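Local coordinates for protein chitinase A (Pteris ryukyuensis, PDB 4RL3) that probably cleaves the glycosidic bonds of chitin, this chain being the catalytic domain of a family 18, class III chitinase that lacks disulfide bonds, at residues F134-C137 with I138-I142; G190-A193 with S194-V197; Y262-Q265 with A266-L270. All blocks are in the same frame, centred on the assembly; numbering follows the deposited sequence.

Contact 1 of 3, residues F134-C137 with I138-I142; sequences FVSC and IGQLI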
loop_
_atom_site.group_PDB
_atom_site.type_symbol
_atom_site.label_atom_id
_atom_site.label_comp_id
_atom_site.label_asym_id
_atom_site.label_seq_id
_atom_site.Cartn_x
_atom_site.Cartn_y
_atom_site.Cartn_z
ATOM N N PHE A 134 4.272 -9.637 -15.810
ATOM C CA PHE A 134 3.825 -8.838 -14.670
ATOM C C PHE A 134 4.377 -7.412 -14.725
ATOM O O PHE A 134 3.635 -6.444 -14.586
ATOM C CB PHE A 134 4.222 -9.508 -13.348
ATOM C CG PHE A 134 3.924 -8.683 -12.125
ATOM C CD1 PHE A 134 2.617 -8.445 -11.737
ATOM C CD2 PHE A 134 4.951 -8.133 -11.369
ATOM C CE1 PHE A 134 2.341 -7.686 -10.620
ATOM C CE2 PHE A 134 4.683 -7.383 -10.228
ATOM C CZ PHE A 134 3.372 -7.142 -9.871
ATOM N N VAL A 135 5.677 -7.287 -14.947
ATOM C CA VAL A 135 6.312 -5.984 -14.948
ATOM C C VAL A 135 5.759 -5.103 -16.072
ATOM O O VAL A 135 5.485 -3.920 -15.871
ATOM C CB VAL A 135 7.854 -6.120 -15.036
ATOM C CG1 VAL A 135 8.516 -4.783 -15.314
ATOM C CG2 VAL A 135 8.413 -6.756 -13.762
ATOM N N SER A 136 5.597 -5.675 -17.258
ATOM C CA SER A 136 5.037 -4.933 -18.376
ATOM C C SER A 136 3.622 -4.430 -18.069
ATOM O O SER A 136 3.305 -3.274 -18.308
ATOM C CB SER A 136 5.002 -5.817 -19.619
ATOM O OG SER A 136 4.538 -5.079 -20.739
ATOM N N CYS A 137 2.785 -5.309 -17.529
ATOM C CA CYS A 137 1.404 -4.931 -17.203
ATOM C C CYS A 137 1.360 -3.771 -16.208
ATOM O O CYS A 137 0.675 -2.771 -16.424
ATOM C CB CYS A 137 0.639 -6.120 -16.606
ATOM S SG CYS A 137 0.134 -7.355 -17.823
ATOM N N ILE A 138 2.079 -3.913 -15.108
ATOM C CA ILE A 138 2.006 -2.918 -14.042
ATOM C C ILE A 138 2.711 -1.619 -14.431
ATOM O O ILE A 138 2.212 -0.523 -14.142
ATOM C CB ILE A 138 2.595 -3.459 -12.723
ATOM C CG1 ILE A 138 1.796 -4.672 -12.230
ATOM C CG2 ILE A 138 2.651 -2.370 -11.655
ATOM C CD1 ILE A 138 0.326 -4.428 -12.006
ATOM N N GLY A 139 3.872 -1.732 -15.066
ATOM C CA GLY A 139 4.601 -0.550 -15.491
ATOM C C GLY A 139 3.783 0.291 -16.454
ATOM O O GLY A 139 3.711 1.523 -16.341
ATOM N N GLN A 140 3.133 -0.370 -17.402
ATOM C CA GLN A 140 2.261 0.330 -18.355
ATOM C C GLN A 140 1.051 0.951 -17.665
ATOM O O GLN A 140 0.661 2.062 -17.975
ATOM C CB GLN A 140 1.791 -0.625 -19.444
ATOM C CG GLN A 140 2.861 -0.988 -20.444
ATOM C CD GLN A 140 2.282 -1.801 -21.587
ATOM O OE1 GLN A 140 1.500 -1.284 -22.383
ATOM N NE2 GLN A 140 2.633 -3.077 -21.662
ATOM N N LEU A 141 0.442 0.212 -16.740
ATOM C CA LEU A 141 -0.702 0.709 -15.974
ATOM C C LEU A 141 -0.335 2.007 -15.248
ATOM O O LEU A 141 -1.034 3.011 -15.361
ATOM C CB LEU A 141 -1.158 -0.351 -14.975
ATOM C CG LEU A 141 -2.182 0.076 -13.925
ATOM C CD1 LEU A 141 -3.475 0.546 -14.586
ATOM C CD2 LEU A 141 -2.448 -1.059 -12.960
ATOM N N ILE A 142 0.775 1.982 -14.515
ATOM C CA ILE A 142 1.181 3.163 -13.750
ATOM C C ILE A 142 1.535 4.328 -14.677
ATOM O O ILE A 142 1.144 5.475 -14.445
ATOM C CB ILE A 142 2.366 2.853 -12.809
ATOM C CG1 ILE A 142 1.939 1.873 -11.728
ATOM C CG2 ILE A 142 2.895 4.129 -12.183
ATOM C CD1 ILE A 142 3.097 1.288 -10.938
#

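Contact 2 of 3, residues G190-A193 with S194-V197; sequences GTSA and SQYV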
loop_
_atom_site.group_PDB
_atom_site.type_symbol
_atom_site.label_atom_id
_atom_site.label_comp_id
_atom_site.label_asym_id
_atom_site.label_seq_id
_atom_site.Cartn_x
_atom_site.Cartn_y
_atom_site.Cartn_z
ATOM N N GLY A 190 10.719 -11.176 16.976
ATOM C CA GLY A 190 11.899 -10.960 17.809
ATOM C C GLY A 190 12.858 -9.884 17.334
ATOM O O GLY A 190 13.844 -9.610 17.996
ATOM N N THR A 191 12.576 -9.260 16.187
ATOM C CA THR A 191 13.466 -8.249 15.633
ATOM C C THR A 191 13.716 -7.085 16.598
ATOM O O THR A 191 12.773 -6.453 17.072
ATOM C CB THR A 191 12.876 -7.691 14.315
ATOM O OG1 THR A 191 12.726 -8.751 13.374
ATOM C CG2 THR A 191 13.756 -6.606 13.702
ATOM N N SER A 192 14.983 -6.800 16.886
ATOM C CA SER A 192 15.341 -5.653 17.726
ATOM C C SER A 192 15.344 -4.344 16.928
ATOM O O SER A 192 15.324 -4.342 15.691
ATOM C CB SER A 192 16.730 -5.856 18.327
ATOM O OG SER A 192 17.703 -5.766 17.295
ATOM N N ALA A 193 15.411 -3.212 17.623
ATOM C CA ALA A 193 15.518 -1.929 16.934
ATOM C C ALA A 193 16.770 -1.826 16.038
ATOM O O ALA A 193 16.691 -1.337 14.915
ATOM C CB ALA A 193 15.457 -0.777 17.927
ATOM N N SER A 194 17.907 -2.321 16.537
ATOM C CA SER A 194 19.158 -2.336 15.779
ATOM C C SER A 194 19.040 -3.191 14.517
ATOM O O SER A 194 19.451 -2.783 13.433
ATOM C CB SER A 194 20.289 -2.886 16.649
ATOM O OG SER A 194 21.505 -2.951 15.924
ATOM N N GLN A 195 18.478 -4.382 14.673
ATOM C CA GLN A 195 18.244 -5.271 13.537
ATOM C C GLN A 195 17.304 -4.626 12.516
ATOM O O GLN A 195 17.514 -4.755 11.314
ATOM C CB GLN A 195 17.653 -6.597 13.979
ATOM C CG GLN A 195 18.648 -7.495 14.698
ATOM C CD GLN A 195 18.003 -8.768 15.187
ATOM O OE1 GLN A 195 16.951 -8.745 15.844
ATOM N NE2 GLN A 195 18.613 -9.897 14.865
ATOM N N TYR A 196 16.274 -3.936 12.998
ATOM C CA TYR A 196 15.333 -3.282 12.093
ATOM C C TYR A 196 16.032 -2.238 11.226
ATOM O O TYR A 196 15.762 -2.129 10.020
ATOM C CB TYR A 196 14.189 -2.633 12.865
ATOM C CG TYR A 196 13.042 -2.155 11.990
ATOM C CD1 TYR A 196 13.126 -0.951 11.292
ATOM C CD2 TYR A 196 11.874 -2.907 11.870
ATOM C CE1 TYR A 196 12.077 -0.517 10.496
ATOM C CE2 TYR A 196 10.825 -2.488 11.060
ATOM C CZ TYR A 196 10.940 -1.285 10.387
ATOM O OH TYR A 196 9.909 -0.833 9.601
ATOM N N VAL A 197 16.900 -1.444 11.839
ATOM C CA VAL A 197 17.669 -0.461 11.093
ATOM C C VAL A 197 18.496 -1.168 10.008
ATOM O O VAL A 197 18.544 -0.722 8.860
ATOM C CB VAL A 197 18.561 0.398 12.014
ATOM C CG1 VAL A 197 19.494 1.267 11.206
ATOM C CG2 VAL A 197 17.696 1.264 12.922
#

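Contact 3 of 3, residues Y262-Q265 with A266-L270; sequences YEQQ and AQTLL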
loop_
_atom_site.group_PDB
_atom_site.type_symbol
_atom_site.label_atom_id
_atom_site.label_comp_id
_atom_site.label_asym_id
_atom_site.label_seq_id
_atom_site.Cartn_x
_atom_site.Cartn_y
_atom_site.Cartn_z
ATOM N N TYR A 262 -0.473 3.511 18.084
ATOM C CA TYR A 262 0.754 3.505 17.282
ATOM C C TYR A 262 0.645 4.344 15.999
ATOM O O TYR A 262 1.639 4.917 15.552
ATOM C CB TYR A 262 1.193 2.074 16.986
ATOM C CG TYR A 262 1.528 1.317 18.239
ATOM C CD1 TYR A 262 2.542 1.760 19.085
ATOM C CD2 TYR A 262 0.831 0.169 18.594
ATOM C CE1 TYR A 262 2.861 1.074 20.241
ATOM C CE2 TYR A 262 1.151 -0.526 19.752
ATOM C CZ TYR A 262 2.163 -0.066 20.564
ATOM O OH TYR A 262 2.474 -0.760 21.715
ATOM N N GLU A 263 -0.563 4.460 15.443
ATOM C CA GLU A 263 -0.811 5.404 14.350
ATOM C C GLU A 263 -0.437 6.811 14.798
ATOM O O GLU A 263 0.213 7.570 14.073
ATOM C CB GLU A 263 -2.288 5.407 13.948
ATOM C CG GLU A 263 -2.734 4.315 12.981
ATOM C CD GLU A 263 -2.932 2.947 13.612
ATOM O OE1 GLU A 263 -3.340 2.026 12.874
ATOM O OE2 GLU A 263 -2.700 2.759 14.832
ATOM N N GLN A 264 -0.882 7.165 15.995
ATOM C CA GLN A 264 -0.599 8.489 16.541
ATOM C C GLN A 264 0.893 8.686 16.783
ATOM O O GLN A 264 1.468 9.713 16.398
ATOM C CB GLN A 264 -1.386 8.685 17.834
ATOM C CG GLN A 264 -1.075 9.976 18.577
ATOM C CD GLN A 264 0.071 9.835 19.559
ATOM O OE1 GLN A 264 1.056 10.590 19.520
ATOM N NE2 GLN A 264 -0.024 8.856 20.415
ATOM N N GLN A 265 1.500 7.713 17.436
ATOM C CA GLN A 265 2.925 7.774 17.707
ATOM C C GLN A 265 3.753 7.909 16.439
ATOM O O GLN A 265 4.694 8.687 16.410
ATOM C CB GLN A 265 3.373 6.567 18.503
ATOM C CG GLN A 265 2.900 6.624 19.939
ATOM C CD GLN A 265 3.332 5.401 20.693
ATOM O OE1 GLN A 265 4.490 4.991 20.579
ATOM N NE2 GLN A 265 2.422 4.798 21.453
ATOM N N ALA A 266 3.393 7.167 15.395
ATOM C CA ALA A 266 4.120 7.248 14.139
ATOM C C ALA A 266 4.072 8.643 13.533
ATOM O O ALA A 266 5.091 9.159 13.049
ATOM C CB ALA A 266 3.586 6.234 13.155
ATOM N N GLN A 267 2.903 9.267 13.566
ATOM C CA GLN A 267 2.741 10.597 13.001
ATOM C C GLN A 267 3.428 11.656 13.851
ATOM O O GLN A 267 4.001 12.608 13.317
ATOM C CB GLN A 267 1.260 10.926 12.806
ATOM C CG GLN A 267 0.603 10.033 11.771
ATOM C CD GLN A 267 -0.884 10.223 11.713
ATOM O OE1 GLN A 267 -1.359 11.186 11.113
ATOM N NE2 GLN A 267 -1.633 9.304 12.322
ATOM N N THR A 268 3.367 11.492 15.171
ATOM C CA THR A 268 4.065 12.399 16.071
ATOM C C THR A 268 5.571 12.321 15.823
ATOM O O THR A 268 6.242 13.361 15.760
ATOM C CB THR A 268 3.678 12.104 17.529
ATOM O OG1 THR A 268 2.337 12.557 17.719
ATOM C CG2 THR A 268 4.591 12.808 18.539
ATOM N N LEU A 269 6.084 11.112 15.620
ATOM C CA LEU A 269 7.520 10.949 15.341
ATOM C C LEU A 269 7.902 11.694 14.063
ATOM O O LEU A 269 8.932 12.367 14.011
ATOM C CB LEU A 269 7.884 9.466 15.236
ATOM C CG LEU A 269 9.343 9.091 14.940
ATOM C CD1 LEU A 269 9.563 7.660 15.373
ATOM C CD2 LEU A 269 9.731 9.252 13.477
ATOM N N LEU A 270 7.073 11.572 13.031
ATOM C CA LEU A 270 7.380 12.190 11.744
ATOM C C LEU A 270 7.344 13.716 11.792
ATOM O O LEU A 270 8.046 14.366 11.021
ATOM C CB LEU A 270 6.443 11.669 10.653
ATOM C CG LEU A 270 6.661 10.200 10.285
ATOM C CD1 LEU A 270 5.502 9.718 9.433
ATOM C CD2 LEU A 270 7.992 9.972 9.585
#

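Contact 1 of 3, residues F134-C137 with I138-I142
The ring of F134 takes the side chain of I138, one helical turn on, over one face: CG1 of I138 stands 3.5 Å from CE1 of F134, with CD1 of I138 a little further off, at 4.1 Å from the same ring atom. Edge-to-face pairings with F91 and F126 add further aromatic neighbours to this ring. CG of F134 lies anti to its own backbone N (chi1 174°), which swings the ring along the helix side towards I138 rather than back over the preceding turn.

The second flat group is the amide of Q140. Its NE2 donates to OG of S136 at 2.9 Å, and the hydroxyl oxygen lies close to the amide plane, 8° out of it. The same NE2 makes a weak bond at 3.4 Å to O of S136, a carbonyl already engaged by N of Q140 at 3.0 Å. Q140 thus folds back over the previous turn, tying the side chain and backbone of S136 to one residue. Beneath this, the ordinary alpha-helical ladder runs on, from I138 N to F134 O and from L141 N to C137 O.

The helix, 131-147, connects strands 118-123 and 153-156 in a beta-alpha-beta unit of the TIM barrel. F134, I138, L141 and I142 face strand 118-123, meeting Y123, I121 and I119. On one flank V135 and I138 pack on helix 163-173 through A168 and L169, while C137, Q140 and L141 lean on helix 96-114 at W99, V96 and V104.

Contact 2 of 3, residues G190-A193 with S194-V197
S192 and Q195 hold each other by a reciprocal pair of hydrogen bonds, a capping box at the start of helix 193-206. In one direction N of Q195 donates to OG of S192 at 3.1 Å, almost straight (N-H...O 166°). In the other, N of S192 donates to OE1 of Q195 at 3.0 Å, in the carbonyl plane and on a lone pair of the amide oxygen. OG of S192 reaches Q195 because it sits between the backbone N and the carbonyl carbon (chi1 69°), a rotamer that turns the hydroxyl over the first turn. The extended Q195 chain comes back alongside it, with CG 3.3 Å from OG of S192.

Main-chain bonds start immediately behind the cap. N of Y196 donates to O of S192 at 2.9 Å, and N of V197 to O of A193 at 3.1 Å.

Apolar contact is slight. CG2 of T191 comes nearest to the backbone N of Y196, at 3.7 Å, and among side-chain carbons lies 3.9 Å from CB of Q195 and 4.1 Å from CB of Y196. The hydroxyl of T191 is turned to the loop, where it bonds to O of G188. Y196 sends its ring away from the cap to F184 and helix 226-238, its OH bonding to O of S216.

Chemically, the N-cap serine gives the amide of Q195 an acceptor that the helix backbone cannot supply in its first turn, while the glutamine oxygen does the same for the amide of S192. The box therefore fixes where the loop ends and the helix begins, using uncharged groups alone on a surface open to solvent.

Contact 3 of 3, residues Y262-Q265 with A266-L270
Q267 folds back along the helix onto the carbonyl of E263, four residues earlier, and every step of its chain stays close to that oxygen. CB stands 3.7 Å from O of E263. CG comes in to 3.4 Å from the same oxygen, its position beside the backbone N (chi1 -65°) directing the chain towards the previous turn. CD follows at 3.7 Å from O of E263, and NE2 closes on it as a donor at 3.1 Å. This last bond is fairly straight at the hydrogen and near the amide plane of Q267, but it meets the carbonyl from above, 69° out of its plane. N of Q267 takes the same oxygen at 3.2 Å from the opposite face, so E263 O is gripped twice by one residue. The amide is then anchored beyond the helix: NE2 also donates to O of P21, and OE1 accepts from N of N23.

One residue further on, a second side-chain bridge forms. OG1 of T268 donates to OE1 of Q264 at 3.0 Å, in the carbonyl plane and on a lone pair. The bend of Q264 at chi2 (-89°) brings its amide oxygen across to the threonine, alongside the backbone bond from T268 N to Q264 O.

Helix 261-271 lies against strands 3-8 and 244-248, where the barrel closes; A266 packs on F4 and I245, and E263 on F4 and I247.

The two bridges do different work. T268 and Q264 reinforce the solvent-facing side with neutral groups, whereas the buried amide of Q267 has both its ends satisfied and ties the helix to the loop after the first strand. The buried carboxylate of E263, bonded to S253 and close to E6, probably has a raised pKa.

The three contacts follow one another along the chain within a single TIM-barrel domain. Contacts 1 and 3 lie within outer helices, 131-147 and 261-271, while contact 2 is the loop-to-helix junction at the start of helix 193-206. Contact 1 is about 34 Å from contact 2 and 33 Å from contact 3, centre to centre, and stands on the opposite side of the chain's centre from contact 3. Contacts 2 and 3 are closer, with centres about 19 Å apart and nearest atoms about 10 Å apart; helix 226-238 packs against both. The curled sheet joins these distant sites: strand 118-123 beneath contact 1 connects through 73-81 and 27-36 to strand 3-8 beneath contact 3.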